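DNA replication regulator protein HobA (Helicobacter pylori, PDB 2UVP) is required to initiate DNA replication and increases the binding of DnaA to the oriC region. Local coordinates at residues V58-D61 and F67-Y70; S62-F67 and W119-I124; F140-E145 and Y163-L168. All coordinates share one frame; numbering follows the deposited sequence.

How the contacts relate
Following the chain from the N terminus, strand 55-60 comes first. Contact 1 closes the short loop from its end to helix 65-75. Contact 2 opens inside that loop, shares F67 with contact 1, and closes a much longer one at W119-I124. The two loops therefore cross rather than nest. Contact 3 follows in series, joining strand 139-143 to helix 161-180. Strands 55-60, 116-121 and 139-143 are neighbours in one parallel sheet, so the three contacts tie helices 65-75 and 161-180 to its middle. S59 and D61 of contact 1 bond H120 and K123 of contact 2. L165 of contact 3 packs on F67.

Contact 1 (V58-D61 and F67-Y70); sequences VSAD and FLNY
A60 at the end of strand 55-60 and L68 in the first turn of helix 65-75 mark the closest backbone approach, with their CA atoms 6.0 Å apart. Five residues separate the segments, so the chain turns back sharply and the helix settles on the strand it has just left. L68 carries the helix side of the contact. Its CD2 methyl reaches V58, lying 3.6 Å from V58 CG1 and 3.7 Å from V58 CB. The same methyl stands 3.6 Å from V58 O, so it rests on the strand backbone as well as on the side chain. The two side chains run past one another in opposite directions and touch alongside. V58 turns CG1 to L68 because that branch is anti to the backbone N (chi1 -169°). Closer to the turn, L68 CB lies 4.1 Å from A60 CB. The small A60 methyl fits where strand and helix come nearest. All the residues that touch are buried, and the side-chain contacts are apolar.

The side chain of S59 starts away from the helix. Its OG bonds H120 ND1 on strand 116-121. D61 begins the turn, and its carboxylate accepts a bond from K123 N beyond the end of that strand. V58 also packs on I71 and L72 further along the helix and on V88 of strand 88-90. The arrangement is the first half of a beta-alpha-beta unit, made of strand 55-60, helix 65-75 and strand 88-90. It is typical of the parallel alpha/beta fold of the SIS clan, to which this family belongs.

Contact 2 (S62-F67 and W119-I124); sequences SSRHWF and WHVGKI
F67 crosses V121 at about a right angle. The CG2 methyl of V121 sits at the edge of the phenyl ring, in its plane, 4.0 Å from F67 CE2. V121 CG1 comes in obliquely, 4.0 Å from F67 CD2. Both methyls meet the CD2-CE2 side of the ring. With chi1 at -175° the F67 ring swings beside its own carbonyl carbon, on the side of V121.

R64 lies beside this pair. Its CG is 4.4 Å from V121 CG1, but the chain then curls back. Chi1 is unusual at -100°, and the guanidinium ends flat over S63 CB. NE forms a salt bridge with D61, which fixes the group there. R64 is also the N-cap residue of helix 65-75.

G122 faces R64 with a positive phi of 105°. The K123 side chain reaches toward S63, and one water joins the segments: it accepts from K123 NZ at 2.7 Å and bonds S63 OG at 3.1 Å. H120 turns to the other side of the strand, where NE2 donates to K123 O at 2.9 Å. The bond lies in the H120 ring plane but reaches the oxygen from above the carbonyl plane.

The contact sets the start of helix 65-75 against the end of strand 116-121, at the carboxy-terminal ends of the strands of a parallel sheet, as in Rossmann-like alpha/beta folds.

Contact 3 (F140-E145 and Y163-L168); sequences FLWLFE and YKLLQL
W142 brings the CE3-CZ3-CH2 rim of its indole up to L165 and L168, neighbours on one face of helix 161-180. This is helix-on-sheet packing in the parallel alpha/beta fold: strand 139-143 supplies the tryptophan, and the helix comes after the last strand of the parallel sheet, 152-153. The backbones stay well apart, with the CA atoms of W142 and L165 separated by 9.3 Å. The large ring spans that distance. Its CG is anti to the carbonyl carbon (chi1 -62°), and from there the indole projects toward the helix.

L168 makes the nearer approach. Its CB lies 3.5 Å from W142 CH2 and 3.7 Å from W142 CZ3, meeting the ring obliquely. L165 touches a different part of the indole. Its CD2 sits at the ring edge, in the plane, 3.9 Å from W142 CE3. Both leucines slide past the tryptophan in opposite directions to it. All three residues are buried, and the contact is apolar throughout.

L165 packs on F67 and V121 as well, and so links the helix to helix 65-75 and to strand 116-121. L166 and Q167 also reach another chain of the assembly, where Q167 NE2 bonds a polar side chain, while Q167 OE1 bonds W31 of the same chain. On the strand side the indole meets W119 with the planes at about 50°. At its NE1 edge it meets the face of F140: W142 NE1 stands 3.2 Å above the plane of the F140 ring, over the ring centre.

Contact 1 (V58-D61 and F67-Y70)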
# COMPACT_ATOMS: atom_id res chain seq x y z
N VAL A 58 4.46 9.17 12.37
CA VAL A 58 3.62 8.23 13.11
C VAL A 58 3.97 6.80 12.76
O VAL A 58 4.05 6.42 11.58
CB VAL A 58 2.09 8.49 12.84
CG1 VAL A 58 1.24 7.69 13.83
CG2 VAL A 58 1.74 9.98 12.99
N SER A 59 4.17 5.98 13.79
CA SER A 59 4.45 4.56 13.59
C SER A 59 3.60 3.74 14.57
O SER A 59 3.11 4.27 15.59
CB SER A 59 5.94 4.26 13.81
OG SER A 59 6.37 4.65 15.10
N ALA A 60 3.46 2.45 14.27
CA ALA A 60 2.69 1.52 15.15
C ALA A 60 3.20 0.12 14.95
O ALA A 60 3.72 -0.22 13.88
CB ALA A 60 1.21 1.57 14.82
N ASP A 61 3.00 -0.72 15.97
CA ASP A 61 3.35 -2.13 15.85
C ASP A 61 2.46 -2.86 14.83
O ASP A 61 1.48 -2.30 14.33
CB ASP A 61 3.39 -2.80 17.25
CG ASP A 61 2.01 -2.98 17.89
OD1 ASP A 61 0.97 -2.97 17.19
OD2 ASP A 61 1.97 -3.18 19.13
N PHE A 67 -4.64 1.28 13.36
CA PHE A 67 -4.76 2.50 14.17
C PHE A 67 -3.86 3.60 13.61
O PHE A 67 -4.20 4.78 13.65
CB PHE A 67 -4.47 2.21 15.64
CG PHE A 67 -4.69 3.39 16.55
CD1 PHE A 67 -5.95 3.99 16.66
CD2 PHE A 67 -3.62 3.93 17.27
CE1 PHE A 67 -6.16 5.09 17.54
CE2 PHE A 67 -3.81 5.04 18.13
CZ PHE A 67 -5.10 5.62 18.24
N LEU A 68 -2.72 3.21 13.06
CA LEU A 68 -1.88 4.13 12.26
C LEU A 68 -2.75 4.75 11.16
O LEU A 68 -2.80 5.97 11.00
CB LEU A 68 -0.71 3.36 11.64
CG LEU A 68 0.63 4.05 11.32
CD1 LEU A 68 1.39 3.29 10.25
CD2 LEU A 68 0.62 5.53 11.07
N ASN A 69 -3.45 3.90 10.40
CA ASN A 69 -4.35 4.35 9.34
C ASN A 69 -5.42 5.31 9.88
O ASN A 69 -5.69 6.37 9.29
CB ASN A 69 -4.96 3.09 8.70
CG ASN A 69 -5.83 3.38 7.49
OD1 ASN A 69 -6.54 4.37 7.43
ND2 ASN A 69 -5.79 2.46 6.52
N TYR A 70 -5.99 4.95 11.02
CA TYR A 70 -7.00 5.78 11.69
C TYR A 70 -6.44 7.16 12.03
O TYR A 70 -7.10 8.16 11.78
CB TYR A 70 -7.43 5.08 12.96
CG TYR A 70 -8.57 5.76 13.69
CD1 TYR A 70 -9.89 5.54 13.32
CD2 TYR A 70 -8.32 6.60 14.78
CE1 TYR A 70 -10.95 6.15 14.01
CE2 TYR A 70 -9.37 7.22 15.48
CZ TYR A 70 -10.67 6.98 15.10
OH TYR A 70 -11.75 7.55 15.76

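Contact 2 (S62-F67 and W119-I124)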
# COMPACT_ATOMS: atom_id res chain seq x y z
N SER A 62 2.83 -4.10 14.49
CA SER A 62 2.13 -4.84 13.45
C SER A 62 0.61 -4.90 13.72
O SER A 62 -0.20 -4.61 12.82
CB SER A 62 2.75 -6.24 13.24
OG SER A 62 3.06 -6.87 14.48
N SER A 63 0.22 -5.20 14.95
CA SER A 63 -1.20 -5.38 15.26
C SER A 63 -1.98 -4.06 15.17
O SER A 63 -3.22 -4.08 15.10
CB SER A 63 -1.36 -6.04 16.63
OG SER A 63 -0.92 -7.39 16.51
N ARG A 64 -1.25 -2.94 15.19
CA ARG A 64 -1.91 -1.63 15.23
C ARG A 64 -1.81 -0.83 13.94
O ARG A 64 -2.08 0.39 13.93
CB ARG A 64 -1.40 -0.80 16.42
CG ARG A 64 -2.34 -0.82 17.65
CD ARG A 64 -2.72 -2.24 18.05
NE ARG A 64 -1.56 -2.94 18.59
CZ ARG A 64 -1.63 -3.95 19.47
NH1 ARG A 64 -2.80 -4.39 19.92
NH2 ARG A 64 -0.50 -4.51 19.89
N HIS A 65 -1.48 -1.50 12.83
CA HIS A 65 -1.48 -0.80 11.54
C HIS A 65 -2.83 -0.15 11.27
O HIS A 65 -2.88 0.95 10.72
CB HIS A 65 -1.12 -1.73 10.38
CG HIS A 65 0.31 -2.17 10.37
ND1 HIS A 65 0.84 -2.95 9.36
CD2 HIS A 65 1.33 -1.91 11.23
CE1 HIS A 65 2.12 -3.18 9.61
NE2 HIS A 65 2.45 -2.55 10.73
N TRP A 66 -3.93 -0.81 11.67
CA TRP A 66 -5.25 -0.19 11.49
C TRP A 66 -5.32 1.16 12.22
O TRP A 66 -5.96 2.10 11.74
CB TRP A 66 -6.38 -1.11 11.98
CG TRP A 66 -6.33 -1.38 13.46
CD1 TRP A 66 -5.66 -2.39 14.08
CD2 TRP A 66 -6.95 -0.61 14.50
NE1 TRP A 66 -5.85 -2.32 15.45
CE2 TRP A 66 -6.65 -1.24 15.73
CE3 TRP A 66 -7.76 0.54 14.50
CZ2 TRP A 66 -7.11 -0.74 16.97
CZ3 TRP A 66 -8.23 1.04 15.74
CH2 TRP A 66 -7.91 0.38 16.94
N PHE A 67 -4.64 1.28 13.36
CA PHE A 67 -4.76 2.50 14.17
C PHE A 67 -3.86 3.60 13.61
O PHE A 67 -4.20 4.78 13.65
CB PHE A 67 -4.47 2.21 15.64
CG PHE A 67 -4.69 3.39 16.55
CD1 PHE A 67 -5.95 3.99 16.66
CD2 PHE A 67 -3.62 3.93 17.27
CE1 PHE A 67 -6.16 5.09 17.54
CE2 PHE A 67 -3.81 5.04 18.13
CZ PHE A 67 -5.10 5.62 18.24
N TRP A 119 5.66 9.78 16.87
CA TRP A 119 4.47 9.34 17.63
C TRP A 119 4.36 7.86 17.38
O TRP A 119 4.09 7.42 16.25
CB TRP A 119 3.24 10.04 17.10
CG TRP A 119 1.92 9.68 17.74
CD1 TRP A 119 1.67 8.71 18.69
CD2 TRP A 119 0.67 10.30 17.45
NE1 TRP A 119 0.32 8.70 19.00
CE2 TRP A 119 -0.31 9.66 18.24
CE3 TRP A 119 0.28 11.32 16.57
CZ2 TRP A 119 -1.65 10.04 18.21
CZ3 TRP A 119 -1.04 11.70 16.54
CH2 TRP A 119 -2.01 11.05 17.36
N HIS A 120 4.61 7.06 18.42
CA HIS A 120 4.62 5.61 18.20
C HIS A 120 3.58 4.96 19.08
O HIS A 120 3.44 5.34 20.25
CB HIS A 120 6.00 4.99 18.47
CG HIS A 120 6.00 3.50 18.34
ND1 HIS A 120 6.01 2.87 17.11
CD2 HIS A 120 5.89 2.52 19.27
CE1 HIS A 120 5.97 1.56 17.29
NE2 HIS A 120 5.85 1.33 18.59
N VAL A 121 2.87 3.98 18.52
CA VAL A 121 1.86 3.23 19.27
C VAL A 121 2.16 1.74 19.31
O VAL A 121 2.22 1.08 18.27
CB VAL A 121 0.45 3.42 18.67
CG1 VAL A 121 -0.59 2.71 19.54
CG2 VAL A 121 0.16 4.92 18.55
N GLY A 122 2.34 1.22 20.52
CA GLY A 122 2.37 -0.21 20.72
C GLY A 122 3.77 -0.74 20.97
O GLY A 122 4.65 0.01 21.44
N LYS A 123 3.95 -2.01 20.66
CA LYS A 123 5.24 -2.69 20.84
C LYS A 123 6.30 -2.07 19.96
O LYS A 123 6.00 -1.60 18.84
CB LYS A 123 5.11 -4.16 20.47
CG LYS A 123 4.18 -4.94 21.38
CD LYS A 123 4.23 -6.44 21.09
CE LYS A 123 3.67 -6.77 19.71
NZ LYS A 123 3.39 -8.24 19.53
N ILE A 124 7.54 -2.09 20.46
CA ILE A 124 8.70 -1.67 19.68
C ILE A 124 9.35 -2.95 19.15
O ILE A 124 10.05 -3.66 19.88
CB ILE A 124 9.66 -0.80 20.51
CG1 ILE A 124 8.93 0.44 21.03
CG2 ILE A 124 10.89 -0.42 19.66
CD1 ILE A 124 9.66 1.26 22.09
O HOH W 1 0.80 -8.05 18.97

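Contact 3 (F140-E145 and Y163-L168)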
# COMPACT_ATOMS: atom_id res chain seq x y z
N PHE A 140 6.01 11.22 21.22
CA PHE A 140 4.70 11.08 21.86
C PHE A 140 4.50 9.59 21.82
O PHE A 140 4.12 9.02 20.79
CB PHE A 140 3.69 11.79 20.96
CG PHE A 140 2.27 11.88 21.49
CD1 PHE A 140 1.22 11.93 20.57
CD2 PHE A 140 1.98 12.02 22.85
CE1 PHE A 140 -0.13 12.09 20.99
CE2 PHE A 140 0.65 12.18 23.28
CZ PHE A 140 -0.41 12.20 22.35
N LEU A 141 4.80 8.92 22.94
CA LEU A 141 4.90 7.48 22.94
C LEU A 141 3.77 6.83 23.72
O LEU A 141 3.57 7.11 24.91
CB LEU A 141 6.25 7.02 23.52
CG LEU A 141 7.50 7.60 22.84
CD1 LEU A 141 8.79 7.10 23.52
CD2 LEU A 141 7.51 7.29 21.36
N TRP A 142 3.04 5.97 23.03
CA TRP A 142 1.94 5.24 23.62
C TRP A 142 2.40 3.82 23.69
O TRP A 142 2.34 3.09 22.69
CB TRP A 142 0.70 5.36 22.74
CG TRP A 142 0.15 6.73 22.53
CD1 TRP A 142 0.78 7.94 22.71
CD2 TRP A 142 -1.16 7.02 22.04
NE1 TRP A 142 -0.09 8.97 22.37
CE2 TRP A 142 -1.29 8.43 21.97
CE3 TRP A 142 -2.26 6.22 21.69
CZ2 TRP A 142 -2.48 9.06 21.54
CZ3 TRP A 142 -3.44 6.85 21.25
CH2 TRP A 142 -3.54 8.25 21.19
N LEU A 143 2.89 3.42 24.86
CA LEU A 143 3.64 2.16 24.98
C LEU A 143 3.04 1.23 26.00
O LEU A 143 2.24 1.66 26.84
CB LEU A 143 5.10 2.45 25.39
CG LEU A 143 5.88 3.43 24.50
CD1 LEU A 143 7.24 3.77 25.15
CD2 LEU A 143 6.05 2.89 23.09
N PHE A 144 3.42 -0.04 25.91
CA PHE A 144 3.03 -1.03 26.91
C PHE A 144 3.98 -1.09 28.12
O PHE A 144 3.67 -1.72 29.14
CB PHE A 144 2.90 -2.39 26.24
CG PHE A 144 1.89 -2.41 25.13
CD1 PHE A 144 0.60 -1.92 25.33
CD2 PHE A 144 2.21 -2.94 23.89
CE1 PHE A 144 -0.34 -1.95 24.30
CE2 PHE A 144 1.28 -2.99 22.86
CZ PHE A 144 -0.01 -2.48 23.07
N GLU A 145 5.13 -0.43 28.00
CA GLU A 145 6.01 -0.18 29.15
C GLU A 145 6.85 1.05 28.89
O GLU A 145 7.18 1.35 27.74
CB GLU A 145 6.90 -1.38 29.47
CG GLU A 145 7.66 -1.96 28.30
CD GLU A 145 8.39 -3.25 28.68
OE1 GLU A 145 9.26 -3.19 29.59
OE2 GLU A 145 8.08 -4.32 28.09
N TYR A 163 -10.76 0.00 21.98
CA TYR A 163 -11.60 1.15 22.30
C TYR A 163 -10.80 2.29 22.94
O TYR A 163 -11.03 3.48 22.62
CB TYR A 163 -12.68 0.73 23.29
CG TYR A 163 -13.60 -0.39 22.85
CD1 TYR A 163 -14.67 -0.14 22.00
CD2 TYR A 163 -13.43 -1.68 23.35
CE1 TYR A 163 -15.57 -1.16 21.63
CE2 TYR A 163 -14.31 -2.72 22.99
CZ TYR A 163 -15.37 -2.45 22.13
OH TYR A 163 -16.26 -3.46 21.82
N LYS A 164 -9.88 1.95 23.84
CA LYS A 164 -9.09 2.96 24.53
C LYS A 164 -8.22 3.73 23.55
O LYS A 164 -8.04 4.94 23.68
CB LYS A 164 -8.22 2.29 25.61
CG LYS A 164 -9.08 1.69 26.73
CD LYS A 164 -8.23 1.14 27.92
CE LYS A 164 -9.22 0.51 28.93
NZ LYS A 164 -8.52 -0.10 30.09
N LEU A 165 -7.71 3.04 22.54
CA LEU A 165 -6.94 3.73 21.51
C LEU A 165 -7.80 4.81 20.81
O LEU A 165 -7.36 5.94 20.65
CB LEU A 165 -6.35 2.74 20.51
CG LEU A 165 -5.22 1.84 21.05
CD1 LEU A 165 -4.85 0.78 20.03
CD2 LEU A 165 -3.98 2.69 21.43
N LEU A 166 -9.01 4.44 20.39
CA LEU A 166 -9.93 5.41 19.78
C LEU A 166 -10.20 6.58 20.73
O LEU A 166 -10.24 7.74 20.32
CB LEU A 166 -11.26 4.74 19.40
CG LEU A 166 -11.20 3.63 18.36
CD1 LEU A 166 -12.62 3.22 18.04
CD2 LEU A 166 -10.50 4.12 17.10
N GLN A 167 -10.40 6.24 22.00
CA GLN A 167 -10.80 7.23 22.97
C GLN A 167 -9.65 8.23 23.19
O GLN A 167 -9.87 9.46 23.25
CB GLN A 167 -11.18 6.53 24.27
CG GLN A 167 -11.82 7.49 25.25
CD GLN A 167 -12.13 6.83 26.58
OE1 GLN A 167 -12.15 5.60 26.69
NE2 GLN A 167 -12.29 7.66 27.61
N LEU A 168 -8.42 7.72 23.27
CA LEU A 168 -7.26 8.62 23.42
C LEU A 168 -7.05 9.47 22.17
O LEU A 168 -6.69 10.65 22.27
CB LEU A 168 -5.99 7.82 23.71
CG LEU A 168 -5.97 7.15 25.10
CD1 LEU A 168 -4.88 6.10 25.09
CD2 LEU A 168 -5.81 8.20 26.26